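Local coordinates for protein putative acyl-CoA N-acyltransferase (Klebsiella pneumoniae subsp. pneumoniae, PDB 3LOD) that probably transfers an acyl group from a coenzyme A thioester to an acceptor, as members of the GNAT acetyltransferase family generally do, at residues Ile9-Ala14 and Val49-Ile54; Tyr131-Ala136 and Val147-Pro152. All coordinates share one frame; numbering follows the deposited sequence.

Contact 1. Residues Ile9-Ala14 and Val49-Ile54; sequences IAPTDA and VIALAI
I9 brings CG1 and CD1 over one face of the peptide unit that joins L52 to A53, in strand 49-55 of the GNAT sheet. Its CG1 stands almost straight above L52 C, at 3.5 Å, and CD1 comes over the same face, 3.6 Å from L52 O; L52's own side chain leaves from the other face. The second flat group is the A51 carbonyl: I9 N binds A51 O at 3.2 Å with a nearly straight N-H (166°), yet the nitrogen lies above the carbonyl plane, 47° out of it. The P11 ring meets the strand through CD, which is loosely set against A51 CB.

This is the start of the fold, where the first strand, 5-8, pairs antiparallel with 49-55 and then gives way to helix 14-26. The bond from I9 N extends that pairing just past the end of strand 5-8, following the backbone bond between A53 and T7. A51 and A53 point their small CB atoms at the loop, and I9 fits over them: CD1 is 3.6 Å from A51 CB, and CG1 approaches A53 CB just as closely. A chi1 of 20° nearly eclipses CG1 with the backbone N and places it over the strand. F16 of helix 14-26 packs against both I9 and P11. On the opposite side of the strand, L52 turns into L95, A98 and L99 of helix 91-104, so L52 lies against that helix while A51 and A53 lie under I9.

The chain leaves the strand through a type I turn from A10 to D13, with P11 inside it; its closing bond is weak. D13 is the N-cap of helix 14-26, and its OD1 accepts the hydrogen bond from E15 N.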
ATOM      1  N   ILE A   9      -7.246   0.460  10.036  1.00 26.96           N
ATOM      2  CA  ILE A   9      -8.583   0.823   9.552  1.00 26.57           C
ATOM      3  C   ILE A   9      -9.281  -0.364   8.885  1.00 26.98           C
ATOM      4  O   ILE A   9      -8.674  -1.171   8.179  1.00 26.74           O
ATOM      5  CB  ILE A   9      -8.629   2.008   8.480  1.00 26.87           C
ATOM      6  CG1 ILE A   9      -7.307   2.210   7.816  1.00 25.08           C
ATOM      7  CG2 ILE A   9      -9.298   3.364   8.942  1.00 25.84           C
ATOM      8  CD1 ILE A   9      -7.236   1.326   6.697  1.00 28.39           C
ATOM      9  N   ALA A  10     -10.586  -0.415   9.099  1.00 27.77           N
ATOM     10  CA  ALA A  10     -11.508  -1.238   8.321  1.00 28.20           C
ATOM     11  C   ALA A  10     -11.479  -0.740   6.864  1.00 27.87           C
ATOM     12  O   ALA A  10     -11.618   0.460   6.609  1.00 26.99           O
ATOM     13  CB  ALA A  10     -12.978  -1.140   8.938  1.00 28.08           C
ATOM     14  N   PRO A  11     -11.249  -1.649   5.905  1.00 28.19           N
ATOM     15  CA  PRO A  11     -11.419  -1.268   4.501  1.00 28.24           C
ATOM     16  C   PRO A  11     -12.867  -0.811   4.193  1.00 29.03           C
ATOM     17  O   PRO A  11     -13.155  -0.389   3.079  1.00 29.56           O
ATOM     18  CB  PRO A  11     -11.102  -2.572   3.746  1.00 27.65           C
ATOM     19  CG  PRO A  11     -11.196  -3.645   4.769  1.00 27.85           C
ATOM     20  CD  PRO A  11     -10.728  -3.019   6.031  1.00 27.93           C
ATOM     21  N   THR A  12     -13.772  -0.907   5.166  1.00 29.33           N
ATOM     22  CA  THR A  12     -15.156  -0.517   4.934  1.00 29.96           C
ATOM     23  C   THR A  12     -15.498   0.844   5.550  1.00 29.80           C
ATOM     24  O   THR A  12     -16.501   1.461   5.202  1.00 29.41           O
ATOM     25  CB  THR A  12     -16.109  -1.603   5.394  1.00 29.91           C
ATOM     26  OG1 THR A  12     -15.726  -2.023   6.708  1.00 31.23           O
ATOM     27  CG2 THR A  12     -16.017  -2.791   4.434  1.00 30.01           C
ATOM     28  N   ASP A  13     -14.638   1.285   6.465  1.00 29.83           N
ATOM     29  CA  ASP A  13     -14.571   2.665   6.928  1.00 29.91           C
ATOM     30  C   ASP A  13     -14.753   3.669   5.745  1.00 29.22           C
ATOM     31  O   ASP A  13     -14.028   3.602   4.686  1.00 28.86           O
ATOM     32  CB  ASP A  13     -13.208   2.838   7.637  1.00 30.65           C
ATOM     33  CG  ASP A  13     -13.110   4.097   8.545  1.00 34.30           C
ATOM     34  OD1 ASP A  13     -13.460   5.246   8.142  1.00 37.71           O
ATOM     35  OD2 ASP A  13     -12.609   3.931   9.689  1.00 36.78           O
ATOM     36  N   ALA A  14     -15.717   4.593   5.916  1.00 27.38           N
ATOM     37  CA  ALA A  14     -15.912   5.678   4.942  1.00 26.06           C
ATOM     38  C   ALA A  14     -14.628   6.478   4.616  1.00 25.38           C
ATOM     39  O   ALA A  14     -14.412   6.955   3.485  1.00 24.38           O
ATOM     40  CB  ALA A  14     -17.025   6.613   5.409  1.00 26.61           C
ATOM     41  N   VAL A  49      -6.307  -9.594   5.369  1.00 28.88           N
ATOM     42  CA  VAL A  49      -6.054  -8.227   4.933  1.00 26.74           C
ATOM     43  C   VAL A  49      -5.482  -7.366   6.056  1.00 25.47           C
ATOM     44  O   VAL A  49      -6.066  -7.295   7.144  1.00 25.10           O
ATOM     45  CB  VAL A  49      -7.375  -7.570   4.428  1.00 27.78           C
ATOM     46  CG1 VAL A  49      -7.187  -6.055   4.057  1.00 26.87           C
ATOM     47  CG2 VAL A  49      -7.988  -8.372   3.261  1.00 26.15           C
ATOM     48  N   ILE A  50      -4.329  -6.743   5.810  1.00 23.51           N
ATOM     49  CA  ILE A  50      -3.822  -5.695   6.693  1.00 21.80           C
ATOM     50  C   ILE A  50      -4.086  -4.368   6.007  1.00 22.38           C
ATOM     51  O   ILE A  50      -3.737  -4.186   4.820  1.00 22.37           O
ATOM     52  CB  ILE A  50      -2.299  -5.797   6.919  1.00 21.80           C
ATOM     53  CG1 ILE A  50      -1.937  -7.039   7.726  1.00 20.33           C
ATOM     54  CG2 ILE A  50      -1.719  -4.541   7.597  1.00 16.51           C
ATOM     55  CD1 ILE A  50      -0.489  -7.436   7.437  1.00 18.67           C
ATOM     56  N   ALA A  51      -4.654  -3.438   6.761  1.00 21.63           N
ATOM     57  CA  ALA A  51      -4.993  -2.147   6.242  1.00 21.72           C
ATOM     58  C   ALA A  51      -4.679  -1.122   7.317  1.00 21.94           C
ATOM     59  O   ALA A  51      -5.084  -1.274   8.491  1.00 22.18           O
ATOM     60  CB  ALA A  51      -6.442  -2.121   5.929  1.00 22.06           C
ATOM     61  N   LEU A  52      -3.990  -0.067   6.906  1.00 21.06           N
ATOM     62  CA  LEU A  52      -3.530   0.998   7.819  1.00 20.32           C
ATOM     63  C   LEU A  52      -3.824   2.401   7.279  1.00 19.15           C
ATOM     64  O   LEU A  52      -3.932   2.582   6.054  1.00 19.05           O
ATOM     65  CB  LEU A  52      -2.013   0.878   8.019  1.00 19.04           C
ATOM     66  CG  LEU A  52      -1.428  -0.404   8.628  1.00 20.92           C
ATOM     67  CD1 LEU A  52       0.111  -0.317   8.806  1.00 18.13           C
ATOM     68  CD2 LEU A  52      -2.105  -0.797   9.939  1.00 18.27           C
ATOM     69  N   ALA A  53      -3.899   3.385   8.175  1.00 18.53           N
ATOM     70  CA  ALA A  53      -4.088   4.810   7.778  1.00 18.72           C
ATOM     71  C   ALA A  53      -3.073   5.717   8.443  1.00 19.25           C
ATOM     72  O   ALA A  53      -2.609   5.416   9.546  1.00 19.33           O
ATOM     73  CB  ALA A  53      -5.472   5.273   8.128  1.00 17.17           C
ATOM     74  N   ILE A  54      -2.722   6.822   7.785  1.00 20.58           N
ATOM     75  CA  ILE A  54      -1.952   7.883   8.436  1.00 21.79           C
ATOM     76  C   ILE A  54      -2.818   9.080   8.655  1.00 21.98           C
ATOM     77  O   ILE A  54      -3.532   9.542   7.755  1.00 23.23           O
ATOM     78  CB  ILE A  54      -0.809   8.387   7.603  1.00 22.48           C
ATOM     79  CG1 ILE A  54      -0.422   7.383   6.593  1.00 23.94           C
ATOM     80  CG2 ILE A  54       0.461   8.686   8.445  1.00 23.50           C
ATOM     81  CD1 ILE A  54       0.169   8.114   5.434  1.00 29.29           C
TER

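Contact 2. Residues Tyr131-Ala136 and Val147-Pro152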
ATOM      1  N   TYR A 131      12.588  -2.235  -2.788  1.00 29.80           N
ATOM      2  CA  TYR A 131      11.794  -3.018  -3.738  1.00 29.05           C
ATOM      3  C   TYR A 131      12.526  -3.065  -5.052  1.00 29.28           C
ATOM      4  O   TYR A 131      13.174  -2.100  -5.395  1.00 29.39           O
ATOM      5  CB  TYR A 131      10.397  -2.423  -3.935  1.00 28.84           C
ATOM      6  CG  TYR A 131       9.571  -2.632  -2.721  1.00 27.07           C
ATOM      7  CD1 TYR A 131       8.633  -3.671  -2.647  1.00 27.68           C
ATOM      8  CD2 TYR A 131       9.759  -1.832  -1.602  1.00 27.43           C
ATOM      9  CE1 TYR A 131       7.860  -3.902  -1.444  1.00 24.00           C
ATOM     10  CE2 TYR A 131       9.009  -2.043  -0.421  1.00 26.71           C
ATOM     11  CZ  TYR A 131       8.077  -3.083  -0.357  1.00 25.00           C
ATOM     12  OH  TYR A 131       7.398  -3.250   0.825  1.00 26.83           O
ATOM     13  N   GLN A 132      12.428  -4.174  -5.779  1.00 29.43           N
ATOM     14  CA  GLN A 132      13.112  -4.309  -7.055  1.00 30.58           C
ATOM     15  C   GLN A 132      12.160  -4.781  -8.121  1.00 30.78           C
ATOM     16  O   GLN A 132      11.262  -5.565  -7.837  1.00 30.50           O
ATOM     17  CB  GLN A 132      14.223  -5.329  -6.947  1.00 31.51           C
ATOM     18  CG  GLN A 132      15.078  -5.239  -5.701  1.00 34.68           C
ATOM     19  CD  GLN A 132      16.518  -5.477  -6.020  1.00 38.15           C
ATOM     20  OE1 GLN A 132      17.102  -6.430  -5.542  1.00 39.09           O
ATOM     21  NE2 GLN A 132      17.093  -4.633  -6.873  1.00 40.95           N
ATOM     22  N   THR A 133      12.348  -4.328  -9.356  1.00 31.16           N
ATOM     23  CA  THR A 133      11.421  -4.731 -10.407  1.00 32.37           C
ATOM     24  C   THR A 133      11.481  -6.256 -10.600  1.00 32.62           C
ATOM     25  O   THR A 133      12.506  -6.916 -10.310  1.00 32.51           O
ATOM     26  CB  THR A 133      11.701  -4.003 -11.750  1.00 32.77           C
ATOM     27  OG1 THR A 133      13.102  -4.021 -11.993  1.00 36.93           O
ATOM     28  CG2 THR A 133      11.281  -2.555 -11.710  1.00 33.14           C
ATOM     29  N   ARG A 134      10.378  -6.833 -11.060  1.00 32.31           N
ATOM     30  CA  ARG A 134      10.342  -8.263 -11.329  1.00 31.81           C
ATOM     31  C   ARG A 134       9.234  -8.502 -12.363  1.00 32.42           C
ATOM     32  O   ARG A 134       8.576  -7.560 -12.801  1.00 32.22           O
ATOM     33  CB  ARG A 134      10.067  -9.028 -10.041  1.00 30.57           C
ATOM     34  CG  ARG A 134       8.616  -9.090  -9.757  1.00 31.32           C
ATOM     35  CD  ARG A 134       8.321  -9.650  -8.439  1.00 30.49           C
ATOM     36  NE  ARG A 134       8.616 -11.065  -8.510  1.00 42.17           N
ATOM     37  CZ  ARG A 134       7.813 -11.983  -9.047  1.00 43.56           C
ATOM     38  NH1 ARG A 134       8.197 -13.237  -9.071  1.00 41.14           N
ATOM     39  NH2 ARG A 134       6.627 -11.644  -9.559  1.00 45.63           N
ATOM     40  N   CYS A 135       9.045  -9.755 -12.767  1.00 33.03           N
ATOM     41  CA  CYS A 135       7.976 -10.133 -13.707  1.00 33.37           C
ATOM     42  C   CYS A 135       6.628 -10.206 -13.017  1.00 32.61           C
ATOM     43  O   CYS A 135       6.571 -10.327 -11.802  1.00 32.17           O
ATOM     44  CB  CYS A 135       8.228 -11.546 -14.268  1.00 33.52           C
ATOM     45  SG  CYS A 135       9.922 -12.022 -14.317  1.00 36.62           S
ATOM     46  N   ALA A 136       5.568 -10.233 -13.822  1.00 32.02           N
ATOM     47  CA  ALA A 136       4.221 -10.634 -13.403  1.00 31.99           C
ATOM     48  C   ALA A 136       4.176 -11.791 -12.398  1.00 32.03           C
ATOM     49  O   ALA A 136       4.967 -12.713 -12.503  1.00 32.88           O
ATOM     50  CB  ALA A 136       3.415 -11.006 -14.634  1.00 31.81           C
ATOM     51  N   VAL A 147       4.121  -2.305 -13.572  1.00 32.84           N
ATOM     52  CA  VAL A 147       5.439  -2.542 -12.967  1.00 31.46           C
ATOM     53  C   VAL A 147       5.191  -3.411 -11.747  1.00 30.33           C
ATOM     54  O   VAL A 147       4.346  -3.086 -10.903  1.00 29.65           O
ATOM     55  CB  VAL A 147       6.122  -1.235 -12.514  1.00 31.61           C
ATOM     56  CG1 VAL A 147       7.544  -1.478 -12.098  1.00 30.29           C
ATOM     57  CG2 VAL A 147       6.100  -0.243 -13.636  1.00 31.77           C
ATOM     58  N   PHE A 148       5.900  -4.529 -11.695  1.00 28.93           N
ATOM     59  CA  PHE A 148       5.841  -5.432 -10.587  1.00 27.77           C
ATOM     60  C   PHE A 148       7.108  -5.231  -9.828  1.00 27.32           C
ATOM     61  O   PHE A 148       8.158  -5.054 -10.463  1.00 27.25           O
ATOM     62  CB  PHE A 148       5.773  -6.847 -11.104  1.00 27.42           C
ATOM     63  CG  PHE A 148       4.607  -7.075 -12.007  1.00 28.26           C
ATOM     64  CD1 PHE A 148       3.329  -7.312 -11.473  1.00 27.56           C
ATOM     65  CD2 PHE A 148       4.769  -7.044 -13.401  1.00 28.48           C
ATOM     66  CE1 PHE A 148       2.224  -7.517 -12.301  1.00 25.66           C
ATOM     67  CE2 PHE A 148       3.674  -7.252 -14.238  1.00 27.50           C
ATOM     68  CZ  PHE A 148       2.391  -7.484 -13.678  1.00 26.44           C
ATOM     69  N   MET A 149       7.013  -5.259  -8.485  1.00 25.34           N
ATOM     70  CA  MET A 149       8.171  -5.071  -7.600  1.00 23.51           C
ATOM     71  C   MET A 149       8.079  -5.988  -6.391  1.00 24.45           C
ATOM     72  O   MET A 149       6.999  -6.392  -5.982  1.00 25.48           O
ATOM     73  CB  MET A 149       8.315  -3.572  -7.173  1.00 23.03           C
ATOM     74  CG  MET A 149       8.098  -2.512  -8.300  1.00 16.66           C
ATOM     75  SD  MET A 149       8.587  -0.775  -7.856  1.00 10.45           S
ATOM     76  CE  MET A 149      10.352  -1.157  -7.716  1.00  9.67           C
ATOM     77  N   GLU A 150       9.203  -6.374  -5.806  1.00 25.09           N
ATOM     78  CA  GLU A 150       9.115  -7.067  -4.547  1.00 24.99           C
ATOM     79  C   GLU A 150      10.321  -6.826  -3.700  1.00 24.47           C
ATOM     80  O   GLU A 150      11.279  -6.251  -4.151  1.00 23.06           O
ATOM     81  CB  GLU A 150       8.859  -8.564  -4.720  1.00 26.04           C
ATOM     82  CG  GLU A 150      10.013  -9.386  -5.368  1.00 29.23           C
ATOM     83  CD  GLU A 150       9.864 -10.920  -5.178  1.00 31.63           C
ATOM     84  OE1 GLU A 150      10.906 -11.592  -4.923  1.00 32.41           O
ATOM     85  OE2 GLU A 150       8.709 -11.438  -5.270  1.00 32.51           O
ATOM     86  N   LYS A 151      10.238  -7.288  -2.466  1.00 24.82           N
ATOM     87  CA  LYS A 151      11.212  -7.024  -1.448  1.00 26.09           C
ATOM     88  C   LYS A 151      11.159  -8.185  -0.427  1.00 26.51           C
ATOM     89  O   LYS A 151      10.078  -8.529   0.051  1.00 25.65           O
ATOM     90  CB  LYS A 151      10.806  -5.748  -0.739  1.00 25.99           C
ATOM     91  CG  LYS A 151      11.776  -5.351   0.321  1.00 27.99           C
ATOM     92  CD  LYS A 151      11.237  -4.224   1.138  1.00 26.96           C
ATOM     93  CE  LYS A 151      12.261  -3.864   2.156  1.00 25.91           C
ATOM     94  NZ  LYS A 151      11.928  -2.578   2.770  1.00 25.29           N
ATOM     95  N   PRO A 152      12.323  -8.786  -0.092  1.00 27.61           N
ATOM     96  CA  PRO A 152      12.331  -9.797   0.984  1.00 28.17           C
ATOM     97  C   PRO A 152      12.256  -9.115   2.320  1.00 29.32           C
ATOM     98  O   PRO A 152      12.930  -8.128   2.554  1.00 29.72           O
ATOM     99  CB  PRO A 152      13.672 -10.511   0.803  1.00 27.34           C
ATOM    100  CG  PRO A 152      14.527  -9.617   0.055  1.00 26.99           C
ATOM    101  CD  PRO A 152      13.659  -8.641  -0.717  1.00 27.87           C
TER
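Y131 and K151 make the dense end of this antiparallel hairpin. The lysine chain runs extended across one face of the phenol ring, with K151 CB 3.6 Å from the Y131 ring centroid and CD near CE2. Both polar ends reach E100: Y131 OH by a hydrogen bond and K151 NZ by a salt bridge, NZ also bonding to N129 O. Next along, Q132 and E150 form a hydrogen-bonded pair, Q132 N to E150 O at 2.9 Å and E150 N to Q132 O at 3.0 Å. T133 and M149 follow as a non-hydrogen-bonded pair on the other face, where T133 CG2 touches V147 CG1. At the far end A136 CA sits over the centre of the F148 ring, 3.5 Å from the centroid, a CH-pi contact.

The more exposed side, which Q132 shares with E150, is looser. R134 and E150 both start with CG between backbone N and carbonyl carbon (chi1 84° and 67°), and R134 CD packs on E150 CG. R134 NE and E150 OE2, 3.3 Å apart, attract by charge, the oxygen well out of the guanidinium plane; OE2 has a second, long and weak partner in R112 NE.

Strand 132-134 is the edge strand at this end of the sheet; 146-152 separates it from 110-116, bonding through V147, M149 and K151 to T115, L113 and L111, while M149 packs on Y126 and T127 of helix 120-128.

The two contacts lie near opposite ends of the same mixed sheet, their centres 24 Å apart and nearest atoms about 11 Å apart, and they share no helix or strand. Contact 1 is the smaller and more buried: one backbone bond, with aliphatic packing between the loop leading into helix 14-26 and strand 49-55. Contact 2 buries more surface but is only partly covered, and its chemistry is mixed: paired strand backbones, two CH-pi contacts and a charge pair toward its more exposed side. The difference suits their places, since 49-54 is an inner strand with L52 against helix 91-104 and I9 of the loop on its other side, whereas 131-136 includes the edge strand at the other end.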